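Glycerophosphodiester phosphodiesterase (Cytophaga hutchinsonii ATCC 33406, PDB 3CH0) belongs to the glycerophosphodiester phosphodiesterase family, enzymes built on a TIM-barrel fold. Local coordinates at residues L44-T58 with D147-E161. Numbering follows the deposited sequence.
Sequences LVISKDNRVVVSHDT and DHPNIALFCDLVVAE. With EDO (1,2-ethanediol), chain K.
The Phe154 ring carries Ile46 on one face: CG1 of Ile46 stands 4.1 Å from the ring centroid, 26° off the normal, a CH-pi contact displaced toward the rim. At the edge of the same ring, in its plane, the carbonyl oxygen of Leu44 meets CZ of Phe154 at 3.3 Å. The His148 ring is met at its edge by the Thr58 methyl; ND1 of His148 donates a nearly straight hydrogen bond (172°) to Pro149 O, and NE2 is hydrogen-bonded to Thr140 N, which holds the ring's rotation.

Ile46 is wedged between three partners. With CG1 anti to its carbonyl carbon (chi1 -50°), that branch reaches both Phe154 and Pro149, whose CD lies 3.6 Å from Ile46 CG1, and CG2 is left to meet Leu157 CD1. Val52, on the second strand, meets two successive helix residues, CG2 resting 3.6 Å from Leu157 O and CG1 against Val158 CG2; Val158 CG1 also touches Leu44 CD1 at 3.7 Å. No direct hydrogen bond joins the segments. Instead one water accepts from Ile46 N and donates to Asp147 O, and a second links Thr58 OG1 with Asp147 OD1. Glu161 OE1 forms its salt bridge with Arg118 NE, on helix 117-127.

Helix 151-164 thus packs over the hairpin of strands 39-46 and 52-54. It links strand 132-137 to its parallel neighbour 171-175, a beta-alpha-beta unit of the TIM barrel; strand 39-46 flanks 132-137 on the other side. Ile137 of strand 132-137 touches Phe154 and Val158, and Phe117 of helix 117-127 touches Leu44 and Val52.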
# COMPACT_ATOMS: atom_id res chain seq x y z
N LEU A 44 4.55 -0.59 -4.37
CA LEU A 44 5.88 -0.75 -4.92
C LEU A 44 5.87 -1.19 -6.36
O LEU A 44 5.08 -2.08 -6.78
CB LEU A 44 6.69 -1.76 -4.12
CG LEU A 44 6.77 -1.55 -2.60
CD1 LEU A 44 7.39 -2.72 -1.84
CD2 LEU A 44 7.55 -0.26 -2.33
N VAL A 45 6.74 -0.52 -7.12
CA VAL A 45 7.00 -0.82 -8.54
C VAL A 45 8.52 -0.79 -8.75
O VAL A 45 9.27 -0.55 -7.80
CB VAL A 45 6.24 0.07 -9.49
CG1 VAL A 45 4.72 0.12 -9.13
CG2 VAL A 45 6.89 1.50 -9.50
N ILE A 46 8.95 -1.16 -9.96
CA ILE A 46 10.38 -1.27 -10.33
C ILE A 46 10.72 -0.35 -11.51
O ILE A 46 9.96 -0.26 -12.45
CB ILE A 46 10.71 -2.71 -10.74
CG1 ILE A 46 10.21 -3.72 -9.66
CG2 ILE A 46 12.25 -2.89 -10.92
CD1 ILE A 46 10.78 -3.57 -8.26
N SER A 47 11.82 0.39 -11.36
CA SER A 47 12.33 1.23 -12.43
C SER A 47 13.08 0.35 -13.44
O SER A 47 13.40 -0.81 -13.16
CB SER A 47 13.32 2.27 -11.89
OG SER A 47 14.48 1.65 -11.32
N LYS A 48 13.37 0.95 -14.60
CA LYS A 48 14.23 0.30 -15.64
C LYS A 48 15.51 -0.27 -15.08
O LYS A 48 15.92 -1.37 -15.47
CB LYS A 48 14.52 1.27 -16.74
CG LYS A 48 15.30 0.65 -17.92
CD LYS A 48 15.26 1.61 -19.09
CE LYS A 48 16.20 1.14 -20.20
NZ LYS A 48 16.50 2.29 -21.12
N ASP A 49 16.15 0.47 -14.16
CA ASP A 49 17.37 0.06 -13.54
C ASP A 49 17.19 -0.73 -12.24
O ASP A 49 18.07 -0.79 -11.38
CB ASP A 49 18.38 1.25 -13.40
CG ASP A 49 17.83 2.46 -12.64
OD1 ASP A 49 16.59 2.68 -12.57
OD2 ASP A 49 18.70 3.27 -12.17
N ASN A 50 16.02 -1.40 -12.13
CA ASN A 50 15.80 -2.35 -11.06
C ASN A 50 15.87 -1.77 -9.64
O ASN A 50 16.20 -2.47 -8.69
CB ASN A 50 16.73 -3.60 -11.20
CG ASN A 50 16.26 -4.57 -12.28
OD1 ASN A 50 15.20 -4.42 -12.85
ND2 ASN A 50 17.11 -5.55 -12.57
N ARG A 51 15.52 -0.49 -9.50
CA ARG A 51 15.32 0.04 -8.16
C ARG A 51 13.84 -0.05 -7.82
O ARG A 51 12.96 0.10 -8.69
CB ARG A 51 15.82 1.47 -8.00
CG ARG A 51 17.32 1.67 -8.31
CD ARG A 51 18.27 0.78 -7.48
NE ARG A 51 17.97 0.64 -6.04
CZ ARG A 51 18.35 1.49 -5.08
NH1 ARG A 51 19.04 2.59 -5.36
NH2 ARG A 51 18.04 1.23 -3.82
N VAL A 52 13.60 -0.31 -6.54
CA VAL A 52 12.24 -0.43 -6.01
C VAL A 52 11.78 0.99 -5.66
O VAL A 52 12.43 1.67 -4.83
CB VAL A 52 12.15 -1.34 -4.79
CG1 VAL A 52 10.68 -1.50 -4.31
CG2 VAL A 52 12.74 -2.72 -5.07
N VAL A 53 10.74 1.45 -6.37
CA VAL A 53 10.18 2.77 -6.25
C VAL A 53 8.81 2.71 -5.58
O VAL A 53 8.00 1.78 -5.86
CB VAL A 53 10.03 3.39 -7.64
CG1 VAL A 53 9.46 4.85 -7.60
CG2 VAL A 53 11.38 3.38 -8.42
N VAL A 54 8.55 3.64 -4.67
CA VAL A 54 7.23 3.73 -4.03
C VAL A 54 6.27 4.46 -4.95
O VAL A 54 6.49 5.63 -5.29
CB VAL A 54 7.27 4.43 -2.65
CG1 VAL A 54 5.92 4.28 -1.90
CG2 VAL A 54 8.37 3.86 -1.78
N SER A 55 5.26 3.75 -5.48
CA SER A 55 4.34 4.29 -6.45
C SER A 55 3.13 3.39 -6.57
O SER A 55 3.28 2.18 -6.66
CB SER A 55 5.03 4.35 -7.83
OG SER A 55 4.18 4.99 -8.75
N HIS A 56 1.95 3.99 -6.60
CA HIS A 56 0.70 3.21 -6.78
C HIS A 56 0.60 2.55 -8.13
O HIS A 56 0.02 1.47 -8.28
CB HIS A 56 -0.53 4.10 -6.57
CG HIS A 56 -1.80 3.36 -6.70
ND1 HIS A 56 -2.55 3.36 -7.86
CD2 HIS A 56 -2.40 2.47 -5.87
CE1 HIS A 56 -3.59 2.55 -7.70
NE2 HIS A 56 -3.51 1.99 -6.50
N ASP A 57 1.14 3.20 -9.16
CA ASP A 57 1.07 2.73 -10.56
C ASP A 57 2.46 2.60 -11.12
O ASP A 57 3.42 3.24 -10.67
CB ASP A 57 0.20 3.66 -11.39
CG ASP A 57 -1.26 3.52 -11.02
OD1 ASP A 57 -1.95 2.53 -11.44
OD2 ASP A 57 -1.72 4.36 -10.21
N THR A 58 2.57 1.76 -12.15
CA THR A 58 3.78 1.60 -12.92
C THR A 58 3.99 2.73 -13.93
O THR A 58 4.90 2.61 -14.73
CB THR A 58 3.82 0.26 -13.64
OG1 THR A 58 2.69 0.19 -14.50
CG2 THR A 58 3.72 -0.88 -12.61
N ASP A 147 5.28 -3.62 -17.81
CA ASP A 147 5.04 -2.66 -16.71
C ASP A 147 5.88 -2.93 -15.49
O ASP A 147 5.99 -2.04 -14.63
CB ASP A 147 3.59 -2.66 -16.37
CG ASP A 147 2.72 -2.30 -17.56
OD1 ASP A 147 3.09 -1.36 -18.30
OD2 ASP A 147 1.68 -2.98 -17.77
N HIS A 148 6.46 -4.11 -15.41
CA HIS A 148 7.26 -4.52 -14.28
C HIS A 148 7.93 -5.86 -14.63
O HIS A 148 7.56 -6.46 -15.64
CB HIS A 148 6.37 -4.68 -13.02
CG HIS A 148 5.17 -5.52 -13.27
ND1 HIS A 148 5.22 -6.89 -13.52
CD2 HIS A 148 3.86 -5.18 -13.32
CE1 HIS A 148 3.99 -7.32 -13.74
NE2 HIS A 148 3.14 -6.31 -13.64
N PRO A 149 8.87 -6.33 -13.81
CA PRO A 149 9.52 -7.61 -14.11
C PRO A 149 8.56 -8.83 -13.92
O PRO A 149 7.45 -8.70 -13.46
CB PRO A 149 10.63 -7.69 -13.07
CG PRO A 149 10.78 -6.27 -12.49
CD PRO A 149 9.43 -5.68 -12.60
N ASN A 150 9.10 -9.98 -14.27
CA ASN A 150 8.53 -11.24 -13.82
C ASN A 150 8.44 -11.30 -12.30
O ASN A 150 9.14 -10.59 -11.56
CB ASN A 150 9.38 -12.41 -14.38
CG ASN A 150 10.85 -12.32 -13.96
OD1 ASN A 150 11.52 -11.36 -14.36
ND2 ASN A 150 11.33 -13.28 -13.18
N ILE A 151 7.59 -12.22 -11.86
CA ILE A 151 7.24 -12.33 -10.45
C ILE A 151 8.48 -12.51 -9.58
O ILE A 151 8.61 -11.85 -8.56
CB ILE A 151 6.19 -13.45 -10.22
CG1 ILE A 151 4.83 -13.02 -10.71
CG2 ILE A 151 6.19 -13.93 -8.79
CD1 ILE A 151 4.13 -11.98 -9.81
N ALA A 152 9.34 -13.47 -9.93
CA ALA A 152 10.51 -13.73 -9.08
C ALA A 152 11.37 -12.49 -8.88
O ALA A 152 11.78 -12.21 -7.75
CB ALA A 152 11.37 -14.90 -9.63
N LEU A 153 11.65 -11.79 -9.96
CA LEU A 153 12.54 -10.60 -9.90
C LEU A 153 11.85 -9.48 -9.11
O LEU A 153 12.51 -8.80 -8.30
CB LEU A 153 12.96 -10.10 -11.30
CG LEU A 153 13.93 -8.92 -11.30
CD1 LEU A 153 15.17 -9.19 -10.38
CD2 LEU A 153 14.23 -8.56 -12.76
N PHE A 154 10.56 -9.22 -9.41
CA PHE A 154 9.80 -8.17 -8.71
C PHE A 154 9.91 -8.46 -7.21
O PHE A 154 10.25 -7.60 -6.41
CB PHE A 154 8.37 -8.16 -9.24
CG PHE A 154 7.57 -6.88 -9.03
CD1 PHE A 154 7.82 -6.01 -7.96
CD2 PHE A 154 6.50 -6.62 -9.87
CE1 PHE A 154 7.06 -4.91 -7.76
CE2 PHE A 154 5.71 -5.47 -9.68
CZ PHE A 154 6.00 -4.62 -8.61
N CYS A 155 9.58 -9.69 -6.82
CA CYS A 155 9.58 -10.02 -5.40
C CYS A 155 10.98 -10.01 -4.80
O CYS A 155 11.20 -9.57 -3.68
CB CYS A 155 8.91 -11.39 -5.14
SG CYS A 155 7.13 -11.39 -5.51
N ASP A 156 11.93 -10.55 -5.55
CA ASP A 156 13.29 -10.62 -5.01
C ASP A 156 13.85 -9.22 -4.78
O ASP A 156 14.53 -9.00 -3.80
CB ASP A 156 14.20 -11.37 -5.97
CG ASP A 156 13.91 -12.86 -6.03
OD1 ASP A 156 13.21 -13.40 -5.18
OD2 ASP A 156 14.50 -13.47 -6.97
N LEU A 157 13.61 -8.30 -5.69
CA LEU A 157 14.13 -6.93 -5.51
C LEU A 157 13.52 -6.29 -4.25
O LEU A 157 14.23 -5.61 -3.47
CB LEU A 157 13.82 -6.06 -6.69
CG LEU A 157 14.61 -6.40 -7.95
CD1 LEU A 157 14.03 -5.71 -9.17
CD2 LEU A 157 16.15 -6.09 -7.82
N VAL A 158 12.22 -6.48 -4.03
CA VAL A 158 11.57 -5.94 -2.82
C VAL A 158 12.16 -6.57 -1.57
O VAL A 158 12.46 -5.87 -0.59
CB VAL A 158 10.02 -6.13 -2.91
CG1 VAL A 158 9.27 -5.87 -1.58
CG2 VAL A 158 9.52 -5.24 -4.05
N VAL A 159 12.26 -7.90 -1.59
CA VAL A 159 12.71 -8.63 -0.42
C VAL A 159 14.18 -8.31 -0.06
O VAL A 159 14.49 -8.22 1.14
CB VAL A 159 12.43 -10.13 -0.56
CG1 VAL A 159 13.15 -10.89 0.57
CG2 VAL A 159 10.92 -10.39 -0.56
N ALA A 160 15.01 -8.08 -1.06
CA ALA A 160 16.39 -7.68 -0.83
C ALA A 160 16.42 -6.42 0.06
O ALA A 160 17.25 -6.31 0.98
CB ALA A 160 17.15 -7.44 -2.12
N GLU A 161 15.50 -5.50 -0.18
CA GLU A 161 15.47 -4.25 0.58
C GLU A 161 14.98 -4.45 2.02
O GLU A 161 15.47 -3.80 2.94
CB GLU A 161 14.67 -3.19 -0.17
CG GLU A 161 15.24 -2.81 -1.53
CD GLU A 161 16.70 -2.35 -1.44
OE1 GLU A 161 16.98 -1.46 -0.61
OE2 GLU A 161 17.55 -2.88 -2.18
C1 EDO K . 18.21 -9.44 -7.92
O1 EDO K . 19.13 -10.50 -7.67
C2 EDO K . 17.09 -9.61 -6.92
O2 EDO K . 17.51 -9.28 -5.57
O HOH W 1 7.62 -1.67 -12.46
O HOH W 2 3.55 1.06 -16.88